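Local atomic coordinates of oligopeptide ABC transporter OppAIV (Borrelia burgdorferi B31, PDB entry 4GL8), a protein that probably binds oligopeptides outside the cytoplasmic membrane and delivers them to an ABC transporter for uptake. Residues R118-E123 with N130-V135. Sequence-based numbering, arbitrary orientation.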
# COMPACT_ATOMS: atom_id res chain seq x y z
N ARG A 118 -1.67 21.01 -6.29
CA ARG A 118 -0.26 20.63 -6.01
C ARG A 118 0.07 19.21 -6.50
O ARG A 118 1.12 19.03 -7.12
CB ARG A 118 0.06 20.77 -4.52
CG ARG A 118 1.41 20.18 -4.08
CD ARG A 118 1.66 20.44 -2.60
NE ARG A 118 3.01 20.11 -2.16
CZ ARG A 118 3.36 19.03 -1.45
NH1 ARG A 118 2.47 18.09 -1.08
NH2 ARG A 118 4.64 18.88 -1.09
N ILE A 119 -0.75 18.20 -6.22
CA ILE A 119 -0.36 16.85 -6.63
C ILE A 119 -0.42 16.68 -8.14
O ILE A 119 0.25 15.83 -8.70
CB ILE A 119 -1.14 15.73 -5.91
CG1 ILE A 119 -0.47 14.39 -6.16
CG2 ILE A 119 -2.60 15.68 -6.36
CD1 ILE A 119 -1.02 13.28 -5.29
N LEU A 120 -1.20 17.53 -8.81
CA LEU A 120 -1.29 17.53 -10.27
C LEU A 120 -0.26 18.44 -10.92
O LEU A 120 -0.30 18.63 -12.14
CB LEU A 120 -2.69 17.92 -10.72
CG LEU A 120 -3.74 16.85 -10.39
CD1 LEU A 120 -5.15 17.43 -10.40
CD2 LEU A 120 -3.64 15.70 -11.36
N ASP A 121 0.64 18.99 -10.11
CA ASP A 121 1.80 19.71 -10.60
C ASP A 121 2.94 18.72 -10.81
O ASP A 121 3.37 18.06 -9.87
CB ASP A 121 2.25 20.75 -9.57
CG ASP A 121 3.26 21.75 -10.15
OD1 ASP A 121 3.89 21.48 -11.21
OD2 ASP A 121 3.40 22.84 -9.54
N LYS A 122 3.43 18.66 -12.04
CA LYS A 122 4.58 17.82 -12.40
C LYS A 122 5.76 18.04 -11.44
O LYS A 122 6.42 17.07 -11.05
CB LYS A 122 5.00 18.12 -13.83
CG LYS A 122 5.74 17.01 -14.56
CD LYS A 122 5.71 17.25 -16.08
CE LYS A 122 4.34 16.90 -16.68
NZ LYS A 122 4.20 17.21 -18.13
N GLU A 123 5.98 19.27 -10.99
CA GLU A 123 7.18 19.60 -10.19
C GLU A 123 7.18 18.97 -8.80
O GLU A 123 8.24 18.79 -8.22
CB GLU A 123 7.38 21.13 -10.07
N ASN A 130 -0.63 9.15 -11.03
CA ASN A 130 -1.47 8.41 -12.01
C ASN A 130 -2.82 7.95 -11.50
O ASN A 130 -3.78 7.86 -12.25
CB ASN A 130 -0.72 7.22 -12.59
CG ASN A 130 0.22 7.64 -13.68
OD1 ASN A 130 0.21 8.80 -14.10
ND2 ASN A 130 1.01 6.72 -14.17
N MET A 131 -2.89 7.69 -10.20
CA MET A 131 -4.16 7.37 -9.57
C MET A 131 -5.18 8.54 -9.68
O MET A 131 -6.35 8.32 -10.00
CB MET A 131 -3.91 7.00 -8.13
CG MET A 131 -5.19 6.68 -7.36
SD MET A 131 -4.80 5.88 -5.81
CE MET A 131 -4.16 4.35 -6.43
N ILE A 132 -4.73 9.77 -9.46
CA ILE A 132 -5.58 10.92 -9.65
C ILE A 132 -5.99 11.13 -11.11
O ILE A 132 -7.14 11.40 -11.39
CB ILE A 132 -4.92 12.23 -9.15
CG1 ILE A 132 -4.43 12.09 -7.73
CG2 ILE A 132 -5.92 13.37 -9.19
CD1 ILE A 132 -5.52 11.59 -6.79
N LYS A 133 -5.02 11.03 -12.02
CA LYS A 133 -5.24 11.24 -13.46
C LYS A 133 -6.20 10.23 -14.09
O LYS A 133 -6.95 10.56 -15.01
CB LYS A 133 -3.91 11.18 -14.21
CG LYS A 133 -2.97 12.33 -13.84
CD LYS A 133 -1.50 12.06 -14.11
CE LYS A 133 -1.21 11.73 -15.55
NZ LYS A 133 0.16 11.19 -15.69
N SER A 134 -6.17 9.00 -13.62
CA SER A 134 -7.05 7.97 -14.16
C SER A 134 -8.50 8.12 -13.67
O SER A 134 -9.38 7.52 -14.25
CB SER A 134 -6.51 6.56 -13.84
OG SER A 134 -6.62 6.26 -12.46
N VAL A 135 -8.74 8.92 -12.63
CA VAL A 135 -10.05 9.01 -11.98
C VAL A 135 -10.79 10.30 -12.33
O VAL A 135 -11.96 10.28 -12.74
CB VAL A 135 -9.84 8.92 -10.45
CG1 VAL A 135 -11.02 9.43 -9.66
CG2 VAL A 135 -9.55 7.49 -10.05
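I132 reaches across from helix 129-135 to I119 and L120, where helix 109-119 ends. Its CB lies 4.3 Å from L120 CD2, so the leucine methyl faces the branch point as well as the CG2 methyl that grows from it. CG2, which is anti to the backbone N, makes the closest approach of the contact, 3.9 Å to the same L120 CD2. On the other branch, CG1 is 4.3 Å from I119 CG2. Beyond it the chain turns (chi2 -52°) and I132 CD1 stands 5.0 Å from I119 CG2, so the touching on this branch is done by CG1. The two branches therefore divide their partners, one residue each.

L120 CD2 also comes 4.2 Å from K133 CG, so a single methyl group touches two successive helix residues. K133 ends in a polar bond: NZ is 2.9 Å from N130 OD1, with a C=O...N angle of 166°, and its charge also makes a cation-pi contact with F143. The lysine thus combines an apolar stem against L120 with a polar end. No hydrogen bond crosses between the two segments; the evidence is for apolar packing, burying 154 Å² in total.

L120 is the first residue to leave helical geometry, and the chain then turns through D121, whose OD1 accepts from E123 N at 3.0 Å, closing an Asx turn; the N-H comes in 57° out of the carboxylate plane.

The contact thus joins the C-terminal end of helix 109-119 to the short helix 129-135 across a brief connection, within the solute-binding family 5 region. L120 also packs on A139 and Y142 of helix 139-143, I132 on F182, and V135 pairs by backbone with K167, just past strand 161-165 of the five-stranded antiparallel sheet.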